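Local coordinates for protein 7,8-dihydro-6-hydroxymethylpterin pyrophosphokinase-dihydropteroate synthase (Plasmodium falciparum, PDB 6JWY) that probably catalyses two successive steps of folate biosynthesis, the ATP-dependent pyrophosphorylation of 6-hydroxymethyl-7,8-dihydropterin and the condensation of the resulting diphosphate with 4-aminobenzoate to 7,8-dihydropteroate, at residues N390-L395 / L684-D689; V428-G433 / S480-N485; S505-N510 / V526-K531. The protein carries 1 engineered substitution. All blocks are in the same frame, centred on the assembly; numbering follows the deposited sequence.

How the contacts relate
All three contacts reach one parallel sheet, that of the pterin-binding barrel, and each touches the bound pterin-sulfonamide. Their touching residues are largely buried, but the turn of contact 3 runs out to the exposed Thr508 and Asn509. Contacts 1 and 2 each join neighbouring strands by backbone hydrogen bonds, and they adjoin: strands 390-396 and 428-432 lie side by side, Gly393 O being 2.7 Å from Asp430 N. Both place charged side chains at the ligand, Arg686 and Asp482, with Asp430 reaching from contact 2 to Arg686. Contact 3 instead sets a loop turn against a strand by apolar packing. It meets contact 2 through Ile484 and Asn509.

Contact 1. Residues N390-L395 / L684-D689; sequences NIVGIL and LIRVHD. With CKL (4-[(2-azanyl-4-oxidanylidene-7,8-dihydro-3~{H}-pteridin-6-yl)methylamino]-~{N}-(5,6-dimethoxypyrimidin-4-yl)benzenesulfonamide), chain C; ACT (acetate ion), chain J.
Ile394 and the N10 atom of the pterin-sulfonamide sandwich the Arg686 guanidinium. Ile394 CG1 lies 3.7 Å above one face and N10 of the ligand 3.4 Å above the other, both over the centre. The edge is taken by an acetate, probably from the crystallisation liquor, whose O accepts from Arg686 NH1 at 2.9 Å and from NH2 at 3.0 Å; NE is engaged by Asp430 in a salt bridge. A second flat group, the His688 ring, receives Ile394 CD1 over its face in a CH-pi contact, 3.4 Å from the ring centroid and 9° off the normal, while the acetate methyl lies at the ring edge and Ser607 holds ND1. With CG1 anti to its carbonyl carbon (chi1 -61°), Ile394 presents this arm to both groups. These residues lie at or just past the C-terminal ends of two parallel strands of the TIM-barrel-type pterin-binding domain. Backbone bonds alternate between the strands, from Ile685 N to Asn390 O, Val392 N to Ile685 O, Val687 N to Val392 O and Ile394 N to Val687 O, the last the most bent at 146°. Ile391 CG2 meets Val687 CG2 at 3.5 Å, on the face covered by helix 690-704.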
loop_
_atom_site.group_PDB
_atom_site.type_symbol
_atom_site.label_atom_id
_atom_site.label_comp_id
_atom_site.label_asym_id
_atom_site.label_seq_id
_atom_site.Cartn_x
_atom_site.Cartn_y
_atom_site.Cartn_z
ATOM N N ASN A 390 16.071 -2.568 0.465
ATOM C CA ASN A 390 17.309 -2.835 1.157
ATOM C C ASN A 390 17.592 -1.721 2.147
ATOM O O ASN A 390 17.310 -0.559 1.879
ATOM C CB ASN A 390 18.475 -2.898 0.185
ATOM C CG ASN A 390 18.326 -4.057 -0.758
ATOM O OD1 ASN A 390 18.522 -5.197 -0.362
ATOM N ND2 ASN A 390 17.933 -3.765 -1.981
ATOM N N ILE A 391 18.189 -2.082 3.276
ATOM C CA ILE A 391 18.616 -1.064 4.216
ATOM C C ILE A 391 20.075 -0.742 3.927
ATOM O O ILE A 391 20.903 -1.654 3.861
ATOM C CB ILE A 391 18.459 -1.540 5.671
ATOM C CG1 ILE A 391 16.994 -1.760 6.044
ATOM C CG2 ILE A 391 19.189 -0.601 6.630
ATOM C CD1 ILE A 391 16.813 -2.492 7.359
ATOM N N VAL A 392 20.365 0.555 3.828
ATOM C CA VAL A 392 21.715 1.072 3.690
ATOM C C VAL A 392 22.057 1.801 4.988
ATOM O O VAL A 392 21.489 2.864 5.275
ATOM C CB VAL A 392 21.784 2.052 2.499
ATOM C CG1 VAL A 392 23.108 2.796 2.443
ATOM C CG2 VAL A 392 21.441 1.404 1.158
ATOM N N GLY A 393 22.997 1.245 5.766
ATOM C CA GLY A 393 23.382 1.882 7.022
ATOM C C GLY A 393 24.335 3.071 6.841
ATOM O O GLY A 393 25.288 3.013 6.064
ATOM N N ILE A 394 24.080 4.145 7.591
ATOM C CA ILE A 394 24.901 5.346 7.528
ATOM C C ILE A 394 26.055 5.236 8.520
ATOM O O ILE A 394 25.814 5.082 9.715
ATOM C CB ILE A 394 24.062 6.591 7.878
ATOM C CG1 ILE A 394 22.901 6.804 6.902
ATOM C CG2 ILE A 394 24.952 7.821 8.011
ATOM C CD1 ILE A 394 21.907 7.817 7.401
ATOM N N LEU A 395 27.289 5.379 8.014
ATOM C CA LEU A 395 28.475 5.580 8.830
ATOM C C LEU A 395 29.082 6.948 8.529
ATOM O O LEU A 395 29.756 7.129 7.506
ATOM C CB LEU A 395 29.469 4.464 8.511
ATOM C CG LEU A 395 30.683 4.395 9.437
ATOM C CD1 LEU A 395 30.322 3.691 10.740
ATOM C CD2 LEU A 395 31.824 3.660 8.754
ATOM N N LEU A 684 16.120 1.179 -2.048
ATOM C CA LEU A 684 17.129 1.374 -1.006
ATOM C C LEU A 684 16.707 2.543 -0.119
ATOM O O LEU A 684 16.364 3.600 -0.648
ATOM C CB LEU A 684 18.479 1.670 -1.675
ATOM C CG LEU A 684 19.047 0.545 -2.550
ATOM C CD1 LEU A 684 18.917 0.892 -4.026
ATOM C CD2 LEU A 684 20.493 0.188 -2.214
ATOM N N ILE A 685 16.697 2.349 1.204
ATOM C CA ILE A 685 16.474 3.452 2.137
ATOM C C ILE A 685 17.731 3.660 2.985
ATOM O O ILE A 685 18.283 2.716 3.564
ATOM C CB ILE A 685 15.217 3.229 3.021
ATOM C CG1 ILE A 685 15.288 1.963 3.893
ATOM C CG2 ILE A 685 13.926 3.304 2.193
ATOM C CD1 ILE A 685 14.079 1.747 4.784
ATOM N N ARG A 686 18.192 4.915 3.055
ATOM C CA ARG A 686 19.453 5.242 3.717
ATOM C C ARG A 686 19.167 5.678 5.153
ATOM O O ARG A 686 18.546 6.713 5.333
ATOM C CB ARG A 686 20.117 6.390 2.949
ATOM C CG ARG A 686 21.581 6.615 3.295
ATOM C CD ARG A 686 22.168 7.837 2.612
ATOM N NE ARG A 686 23.436 8.272 3.175
ATOM C CZ ARG A 686 23.571 9.207 4.122
ATOM N NH1 ARG A 686 24.787 9.519 4.546
ATOM N NH2 ARG A 686 22.513 9.825 4.640
ATOM N N VAL A 687 19.618 4.915 6.163
ATOM C CA VAL A 687 19.118 5.108 7.523
ATOM C C VAL A 687 20.246 5.046 8.561
ATOM O O VAL A 687 21.226 4.297 8.400
ATOM C CB VAL A 687 18.014 4.081 7.879
ATOM C CG1 VAL A 687 16.744 4.279 7.074
ATOM C CG2 VAL A 687 18.483 2.648 7.753
ATOM N N HIS A 688 20.056 5.807 9.654
ATOM C CA HIS A 688 20.880 5.731 10.864
ATOM C C HIS A 688 20.505 4.536 11.734
ATOM O O HIS A 688 21.388 3.818 12.188
ATOM C CB HIS A 688 20.727 6.981 11.744
ATOM C CG HIS A 688 21.266 8.207 11.091
ATOM N ND1 HIS A 688 20.432 9.113 10.428
ATOM C CD2 HIS A 688 22.539 8.644 10.945
ATOM C CE1 HIS A 688 21.178 10.069 9.911
ATOM N NE2 HIS A 688 22.479 9.799 10.218
ATOM N N ASP A 689 19.198 4.357 11.988
ATOM C CA ASP A 689 18.653 3.355 12.898
ATOM C C ASP A 689 18.390 2.014 12.202
ATOM O O ASP A 689 17.259 1.711 11.841
ATOM C CB ASP A 689 17.393 3.944 13.519
ATOM C CG ASP A 689 17.706 5.328 14.077
ATOM O OD1 ASP A 689 18.638 5.414 14.908
ATOM O OD2 ASP A 689 17.051 6.317 13.661
HETATM C C2 CKL C . 22.158 10.305 -0.587
HETATM C C4 CKL C . 20.646 11.483 0.797
HETATM C C5 CKL C . 21.729 11.927 1.684
HETATM C C6 CKL C . 23.064 11.457 1.272
HETATM O O24 CKL C . 17.178 18.897 6.287
HETATM S S21 CKL C . 18.164 18.373 7.209
HETATM O O23 CKL C . 17.433 17.636 8.188
HETATM N N22 CKL C . 19.045 19.443 8.058
HETATM C C25 CKL C . 19.093 20.783 7.850
HETATM C C30 CKL C . 19.855 21.564 8.710
HETATM O O31 CKL C . 20.551 20.994 9.749
HETATM C C32 CKL C . 21.940 20.677 9.610
HETATM C C29 CKL C . 19.886 22.935 8.512
HETATM O O33 CKL C . 20.626 23.737 9.353
HETATM C C34 CKL C . 20.144 25.014 9.806
HETATM N N28 CKL C . 19.186 23.468 7.478
HETATM C C27 CKL C . 18.456 22.695 6.652
HETATM N N26 CKL C . 18.401 21.368 6.833
HETATM C C18 CKL C . 19.287 17.542 6.412
HETATM C C17 CKL C . 20.073 16.636 7.128
HETATM C C16 CKL C . 21.056 15.918 6.459
HETATM C C19 CKL C . 19.509 17.746 5.040
HETATM C C20 CKL C . 20.498 17.018 4.376
HETATM C C15 CKL C . 21.260 16.082 5.086
HETATM N N14 CKL C . 22.225 15.346 4.432
HETATM C C13 CKL C . 22.713 14.000 4.765
HETATM C C8 CKL C . 22.678 13.116 3.524
HETATM C C9 CKL C . 24.036 12.656 3.147
HETATM N N10 CKL C . 24.119 11.822 1.991
HETATM N N1 CKL C . 23.231 10.653 0.171
HETATM N N7 CKL C . 21.560 12.729 2.794
HETATM O O12 CKL C . 19.465 11.813 1.051
HETATM N N3 CKL C . 20.919 10.721 -0.283
HETATM N N11 CKL C . 22.331 9.562 -1.696
HETATM C C ACT J . 23.499 12.035 7.625
HETATM O O ACT J . 24.102 11.372 6.730
HETATM O OXT ACT J . 22.328 12.476 7.511
HETATM C CH3 ACT J . 24.227 12.316 8.959
#

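Contact 2. Residues V428-G433 / S480-N485; sequences VIDIGG and SIDTIN. With CKL (4-[(2-azanyl-4-oxidanylidene-7,8-dihydro-3~{H}-pteridin-6-yl)methylamino]-~{N}-(5,6-dimethoxypyrimidin-4-yl)benzenesulfonamide), chain C.
Ile429 to Gly432 and Ser480 to Asp482 form a parallel pairing of two neighbouring strands in the TIM-barrel-type pterin-binding domain, with helix 448-464 lying between them in sequence, as in a beta-alpha-beta crossover. Three backbone bonds establish the register: Ser480 N gives to Ile429 O at 2.9 Å, Ile431 N to Ser480 O at 2.8 Å and Asp482 N to Ile431 O at 2.7 Å, each nearly straight at the hydrogen. The short strand axes run in parallel directions and approach to 4.5 Å.

The two faces of the pairing differ in chemistry. Ile431 and Ile481 share one, where Ile431 CG2 comes within 4.1 Å of Ile481 CB; helix 448-464 covers both side chains, and helix 486-494 also covers Ile481. Asp430 and Ser480 share the other face, together with the polar groups near the ligand. There the Asp430 carboxylate lies anti to its own backbone nitrogen (chi1 179°), which swings it across to the partner strand. Its OD2 has two outside partners, a salt bridge from Arg686 NE and a hydrogen bond from Asn502 ND2.

The same OD2 lies 3.5 Å from Asp482 OD2, two acceptors of like charge whose carboxylate planes are 29° apart. This closeness is probably eased by Arg686, which also makes a long, weak ion pair with Asp482 through NH1. At the carboxyl end of its strand, Asp482 meets the pterin-sulfonamide directly: ligand N10 donates to Asp482 OD2 at 2.6 Å, with an N-H...O angle of 158°.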
loop_
_atom_site.group_PDB
_atom_site.type_symbol
_atom_site.label_atom_id
_atom_site.label_comp_id
_atom_site.label_asym_id
_atom_site.label_seq_id
_atom_site.Cartn_x
_atom_site.Cartn_y
_atom_site.Cartn_z
ATOM N N VAL A 428 23.910 -2.827 2.909
ATOM C CA VAL A 428 24.792 -1.840 2.307
ATOM C C VAL A 428 25.215 -0.906 3.434
ATOM O O VAL A 428 24.345 -0.495 4.219
ATOM C CB VAL A 428 24.093 -1.055 1.172
ATOM C CG1 VAL A 428 24.975 0.027 0.585
ATOM C CG2 VAL A 428 23.557 -1.952 0.050
ATOM N N ILE A 429 26.529 -0.609 3.523
ATOM C CA ILE A 429 27.043 0.439 4.401
ATOM C C ILE A 429 27.385 1.678 3.561
ATOM O O ILE A 429 28.184 1.580 2.632
ATOM C CB ILE A 429 28.312 -0.037 5.158
ATOM C CG1 ILE A 429 28.202 -1.437 5.774
ATOM C CG2 ILE A 429 28.780 0.999 6.169
ATOM C CD1 ILE A 429 27.297 -1.536 6.988
ATOM N N ASP A 430 26.818 2.848 3.878
ATOM C CA ASP A 430 27.189 4.065 3.158
ATOM C C ASP A 430 28.090 4.899 4.067
ATOM O O ASP A 430 27.629 5.384 5.099
ATOM C CB ASP A 430 25.985 4.880 2.653
ATOM C CG ASP A 430 26.341 6.180 1.917
ATOM O OD1 ASP A 430 27.129 6.100 0.923
ATOM O OD2 ASP A 430 25.832 7.299 2.332
ATOM N N ILE A 431 29.367 5.041 3.670
ATOM C CA ILE A 431 30.396 5.706 4.463
ATOM C C ILE A 431 30.715 7.078 3.879
ATOM O O ILE A 431 30.854 7.248 2.668
ATOM C CB ILE A 431 31.687 4.859 4.607
ATOM C CG1 ILE A 431 32.697 5.537 5.535
ATOM C CG2 ILE A 431 32.345 4.580 3.266
ATOM C CD1 ILE A 431 33.765 4.597 6.034
ATOM N N GLY A 432 30.929 8.026 4.792
ATOM C CA GLY A 432 31.153 9.416 4.449
ATOM C C GLY A 432 32.015 10.130 5.485
ATOM O O GLY A 432 32.009 9.766 6.661
ATOM N N GLY A 433 32.759 11.140 5.006
ATOM C CA GLY A 433 33.615 11.977 5.828
ATOM C C GLY A 433 32.906 13.260 6.227
ATOM O O GLY A 433 32.016 13.156 7.098
ATOM N N SER A 480 29.217 1.576 -0.036
ATOM C CA SER A 480 29.121 2.781 -0.823
ATOM C C SER A 480 29.852 3.896 -0.087
ATOM O O SER A 480 29.797 3.978 1.143
ATOM C CB SER A 480 27.678 3.090 -1.178
ATOM O OG SER A 480 27.113 4.149 -0.409
ATOM N N ILE A 481 30.557 4.721 -0.862
ATOM C CA ILE A 481 31.203 5.901 -0.321
ATOM C C ILE A 481 30.469 7.162 -0.784
ATOM O O ILE A 481 30.309 7.413 -1.978
ATOM C CB ILE A 481 32.719 5.924 -0.624
ATOM C CG1 ILE A 481 33.388 7.131 0.054
ATOM C CG2 ILE A 481 32.995 5.832 -2.121
ATOM C CD1 ILE A 481 34.867 7.161 -0.027
ATOM N N ASP A 482 30.029 7.954 0.204
ATOM C CA ASP A 482 29.293 9.184 -0.011
ATOM C C ASP A 482 30.323 10.282 -0.253
ATOM O O ASP A 482 30.777 10.912 0.705
ATOM C CB ASP A 482 28.479 9.515 1.235
ATOM C CG ASP A 482 27.495 10.654 1.068
ATOM O OD1 ASP A 482 27.742 11.549 0.222
ATOM O OD2 ASP A 482 26.490 10.658 1.804
ATOM N N THR A 483 30.673 10.517 -1.523
ATOM C CA THR A 483 31.704 11.481 -1.860
ATOM C C THR A 483 31.401 12.138 -3.203
ATOM O O THR A 483 30.784 11.501 -4.055
ATOM C CB THR A 483 33.077 10.809 -1.898
ATOM O OG1 THR A 483 33.956 11.918 -2.027
ATOM C CG2 THR A 483 33.315 9.888 -3.075
ATOM N N ILE A 484 31.865 13.390 -3.390
ATOM C CA ILE A 484 31.836 14.042 -4.702
ATOM C C ILE A 484 33.260 14.249 -5.222
ATOM O O ILE A 484 33.444 14.898 -6.252
ATOM C CB ILE A 484 31.082 15.383 -4.702
ATOM C CG1 ILE A 484 31.783 16.438 -3.841
ATOM C CG2 ILE A 484 29.639 15.201 -4.318
ATOM C CD1 ILE A 484 31.151 17.816 -3.914
ATOM N N ASN A 485 34.240 13.655 -4.520
ATOM C CA ASN A 485 35.649 13.987 -4.646
ATOM C C ASN A 485 36.380 12.830 -5.321
ATOM O O ASN A 485 36.643 11.788 -4.716
ATOM C CB ASN A 485 36.232 14.442 -3.300
ATOM C CG ASN A 485 37.746 14.541 -3.277
ATOM O OD1 ASN A 485 38.423 13.941 -4.113
ATOM N ND2 ASN A 485 38.304 15.282 -2.323
HETATM C C2 CKL C . 22.158 10.305 -0.587
HETATM C C4 CKL C . 20.646 11.483 0.797
HETATM C C5 CKL C . 21.729 11.927 1.684
HETATM C C6 CKL C . 23.064 11.457 1.272
HETATM O O24 CKL C . 17.178 18.897 6.287
HETATM S S21 CKL C . 18.164 18.373 7.209
HETATM O O23 CKL C . 17.433 17.636 8.188
HETATM N N22 CKL C . 19.045 19.443 8.058
HETATM C C25 CKL C . 19.093 20.783 7.850
HETATM C C30 CKL C . 19.855 21.564 8.710
HETATM O O31 CKL C . 20.551 20.994 9.749
HETATM C C32 CKL C . 21.940 20.677 9.610
HETATM C C29 CKL C . 19.886 22.935 8.512
HETATM O O33 CKL C . 20.626 23.737 9.353
HETATM C C34 CKL C . 20.144 25.014 9.806
HETATM N N28 CKL C . 19.186 23.468 7.478
HETATM C C27 CKL C . 18.456 22.695 6.652
HETATM N N26 CKL C . 18.401 21.368 6.833
HETATM C C18 CKL C . 19.287 17.542 6.412
HETATM C C17 CKL C . 20.073 16.636 7.128
HETATM C C16 CKL C . 21.056 15.918 6.459
HETATM C C19 CKL C . 19.509 17.746 5.040
HETATM C C20 CKL C . 20.498 17.018 4.376
HETATM C C15 CKL C . 21.260 16.082 5.086
HETATM N N14 CKL C . 22.225 15.346 4.432
HETATM C C13 CKL C . 22.713 14.000 4.765
HETATM C C8 CKL C . 22.678 13.116 3.524
HETATM C C9 CKL C . 24.036 12.656 3.147
HETATM N N10 CKL C . 24.119 11.822 1.991
HETATM N N1 CKL C . 23.231 10.653 0.171
HETATM N N7 CKL C . 21.560 12.729 2.794
HETATM O O12 CKL C . 19.465 11.813 1.051
HETATM N N3 CKL C . 20.919 10.721 -0.283
HETATM N N11 CKL C . 22.331 9.562 -1.696
#

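Contact 3. Residues S505-N510 / V526-K531; sequences SACTNN and VVLMHK. With CKL (4-[(2-azanyl-4-oxidanylidene-7,8-dihydro-3~{H}-pteridin-6-yl)methylamino]-~{N}-(5,6-dimethoxypyrimidin-4-yl)benzenesulfonamide), chain C; ACT (acetate ion), chain I.
Ala506 packs against Leu528 from an unusual backbone position: it and Cys507, neither of them glycine, both take left-handed conformations, with phi near +62° and +64°. They are the two central residues of a type I' beta turn from Ser505 to Thr508, in the loop after strand 500-503, and the turn lies against the end of strand 525-529 in the pterin-binding barrel. Ala506 CB sits 4.0 Å from Leu528 CB and 3.4 Å from the carbonyl O of Met529, while Leu528 CD2 reaches Ala506 CA. Cys507 SG completes the patch, 3.9 Å from Leu528 CD2 and 4.0 Å from Val526 CG2; with SG anti to the carbonyl carbon (chi1 -64°), the sulfur is placed against both.

The polar groups of the turn are met by the turn itself, by Asp503 and, for Ala506 O, by Arg558 of helix 547-564. Ser505 O accepts from Thr508 N and, at 2.7 Å, from Thr508 OG1, and Ser505 OG takes Asn509 N at 2.9 Å. Asp503 binds both Ser505 OG and Cys507 N, tying the turn back to the strand it follows. Lys531 passes Ser505 loosely, its CE 4.1 Å from Ser505 CA, while its NZ is hydrogen-bonded to Gly533 O.

Met529 faces both ways: its carbonyl O meets Ala506 CB, while its SD lies 3.4 Å from ligand N3. With polar partners found elsewhere, what joins the turn to the strand is apolar packing, while the neighbouring strand residues Val527 and Met529 line the pterin site.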
loop_
_atom_site.group_PDB
_atom_site.type_symbol
_atom_site.label_atom_id
_atom_site.label_comp_id
_atom_site.label_asym_id
_atom_site.label_seq_id
_atom_site.Cartn_x
_atom_site.Cartn_y
_atom_site.Cartn_z
ATOM N N SER A 505 26.077 15.104 -5.957
ATOM C CA SER A 505 25.940 16.164 -6.944
ATOM C C SER A 505 25.506 15.565 -8.287
ATOM O O SER A 505 25.417 16.259 -9.316
ATOM C CB SER A 505 27.209 16.950 -7.067
ATOM O OG SER A 505 28.104 16.313 -7.966
ATOM N N ALA A 506 25.258 14.249 -8.260
ATOM C CA ALA A 506 24.877 13.505 -9.452
ATOM C C ALA A 506 26.014 13.589 -10.473
ATOM O O ALA A 506 25.795 13.651 -11.676
ATOM C CB ALA A 506 23.512 13.947 -9.975
ATOM N N CYS A 507 27.246 13.553 -9.968
ATOM C CA CYS A 507 28.439 13.576 -10.799
ATOM C C CYS A 507 28.556 14.902 -11.565
ATOM O O CYS A 507 29.237 14.950 -12.581
ATOM C CB CYS A 507 28.444 12.378 -11.745
ATOM S SG CYS A 507 28.529 10.787 -10.866
ATOM N N THR A 508 27.874 15.968 -11.107
ATOM C CA THR A 508 27.967 17.248 -11.804
ATOM C C THR A 508 29.136 18.064 -11.266
ATOM O O THR A 508 29.614 18.960 -11.957
ATOM C CB THR A 508 26.722 18.140 -11.692
ATOM O OG1 THR A 508 26.500 18.568 -10.336
ATOM C CG2 THR A 508 25.489 17.570 -12.375
ATOM N N ASN A 509 29.588 17.756 -10.040
ATOM C CA ASN A 509 30.680 18.492 -9.437
ATOM C C ASN A 509 31.970 18.247 -10.206
ATOM O O ASN A 509 32.672 19.185 -10.566
ATOM C CB ASN A 509 30.846 18.217 -7.947
ATOM C CG ASN A 509 31.433 19.431 -7.253
ATOM O OD1 ASN A 509 30.709 20.360 -6.870
ATOM N ND2 ASN A 509 32.746 19.475 -7.155
ATOM N N ASN A 510 32.314 16.977 -10.397
ATOM C CA ASN A 510 33.469 16.619 -11.196
ATOM C C ASN A 510 33.115 15.370 -11.999
ATOM O O ASN A 510 33.350 14.237 -11.584
ATOM C CB ASN A 510 34.745 16.487 -10.372
ATOM C CG ASN A 510 35.966 16.207 -11.229
ATOM O OD1 ASN A 510 35.930 16.271 -12.460
ATOM N ND2 ASN A 510 37.075 15.910 -10.587
ATOM N N VAL A 526 26.394 3.541 -9.052
ATOM C CA VAL A 526 26.429 4.928 -8.660
ATOM C C VAL A 526 25.009 5.347 -8.298
ATOM O O VAL A 526 24.069 4.998 -9.018
ATOM C CB VAL A 526 26.955 5.732 -9.868
ATOM C CG1 VAL A 526 26.131 5.473 -11.128
ATOM C CG2 VAL A 526 27.133 7.224 -9.584
ATOM N N VAL A 527 24.884 6.128 -7.214
ATOM C CA VAL A 527 23.673 6.826 -6.811
ATOM C C VAL A 527 23.763 8.271 -7.296
ATOM O O VAL A 527 24.686 8.966 -6.919
ATOM C CB VAL A 527 23.550 6.830 -5.276
ATOM C CG1 VAL A 527 22.287 7.525 -4.795
ATOM C CG2 VAL A 527 23.603 5.431 -4.736
ATOM N N LEU A 528 22.778 8.738 -8.075
ATOM C CA LEU A 528 22.745 10.116 -8.543
ATOM C C LEU A 528 21.660 10.820 -7.751
ATOM O O LEU A 528 20.509 10.453 -7.852
ATOM C CB LEU A 528 22.316 10.113 -10.015
ATOM C CG LEU A 528 23.264 9.468 -11.026
ATOM C CD1 LEU A 528 22.673 9.536 -12.444
ATOM C CD2 LEU A 528 24.671 10.090 -10.970
ATOM N N MET A 529 22.006 11.847 -6.989
ATOM C CA MET A 529 21.017 12.507 -6.145
ATOM C C MET A 529 20.760 13.930 -6.654
ATOM O O MET A 529 21.660 14.570 -7.180
ATOM C CB MET A 529 21.519 12.568 -4.693
ATOM C CG MET A 529 20.451 12.984 -3.716
ATOM S SD MET A 529 21.141 13.591 -2.174
ATOM C CE MET A 529 21.641 15.269 -2.596
ATOM N N HIS A 530 19.535 14.430 -6.472
ATOM C CA HIS A 530 19.216 15.792 -6.866
ATOM C C HIS A 530 19.473 16.732 -5.700
ATOM O O HIS A 530 19.060 16.440 -4.569
ATOM C CB HIS A 530 17.732 15.965 -7.225
ATOM C CG HIS A 530 17.394 17.400 -7.465
ATOM N ND1 HIS A 530 16.935 18.240 -6.456
ATOM C CD2 HIS A 530 17.514 18.166 -8.575
ATOM C CE1 HIS A 530 16.749 19.450 -6.940
ATOM N NE2 HIS A 530 17.093 19.430 -8.251
ATOM N N LYS A 531 20.099 17.875 -6.004
ATOM C CA LYS A 531 20.138 19.011 -5.093
ATOM C C LYS A 531 20.435 20.283 -5.879
ATOM O O LYS A 531 20.746 20.231 -7.060
ATOM C CB LYS A 531 21.215 18.831 -4.018
ATOM C CG LYS A 531 22.647 18.867 -4.517
ATOM C CD LYS A 531 23.643 18.834 -3.365
ATOM C CE LYS A 531 25.080 18.693 -3.838
ATOM N NZ LYS A 531 25.475 19.816 -4.723
HETATM C C2 CKL C . 22.158 10.305 -0.587
HETATM C C4 CKL C . 20.646 11.483 0.797
HETATM C C5 CKL C . 21.729 11.927 1.684
HETATM C C6 CKL C . 23.064 11.457 1.272
HETATM O O24 CKL C . 17.178 18.897 6.287
HETATM S S21 CKL C . 18.164 18.373 7.209
HETATM O O23 CKL C . 17.433 17.636 8.188
HETATM N N22 CKL C . 19.045 19.443 8.058
HETATM C C25 CKL C . 19.093 20.783 7.850
HETATM C C30 CKL C . 19.855 21.564 8.710
HETATM O O31 CKL C . 20.551 20.994 9.749
HETATM C C32 CKL C . 21.940 20.677 9.610
HETATM C C29 CKL C . 19.886 22.935 8.512
HETATM O O33 CKL C . 20.626 23.737 9.353
HETATM C C34 CKL C . 20.144 25.014 9.806
HETATM N N28 CKL C . 19.186 23.468 7.478
HETATM C C27 CKL C . 18.456 22.695 6.652
HETATM N N26 CKL C . 18.401 21.368 6.833
HETATM C C18 CKL C . 19.287 17.542 6.412
HETATM C C17 CKL C . 20.073 16.636 7.128
HETATM C C16 CKL C . 21.056 15.918 6.459
HETATM C C19 CKL C . 19.509 17.746 5.040
HETATM C C20 CKL C . 20.498 17.018 4.376
HETATM C C15 CKL C . 21.260 16.082 5.086
HETATM N N14 CKL C . 22.225 15.346 4.432
HETATM C C13 CKL C . 22.713 14.000 4.765
HETATM C C8 CKL C . 22.678 13.116 3.524
HETATM C C9 CKL C . 24.036 12.656 3.147
HETATM N N10 CKL C . 24.119 11.822 1.991
HETATM N N1 CKL C . 23.231 10.653 0.171
HETATM N N7 CKL C . 21.560 12.729 2.794
HETATM O O12 CKL C . 19.465 11.813 1.051
HETATM N N3 CKL C . 20.919 10.721 -0.283
HETATM N N11 CKL C . 22.331 9.562 -1.696
HETATM C C ACT I . 16.161 21.801 -10.616
HETATM O O ACT I . 17.081 21.984 -9.796
HETATM O OXT ACT I . 15.321 22.684 -10.934
HETATM C CH3 ACT I . 16.073 20.438 -11.297
#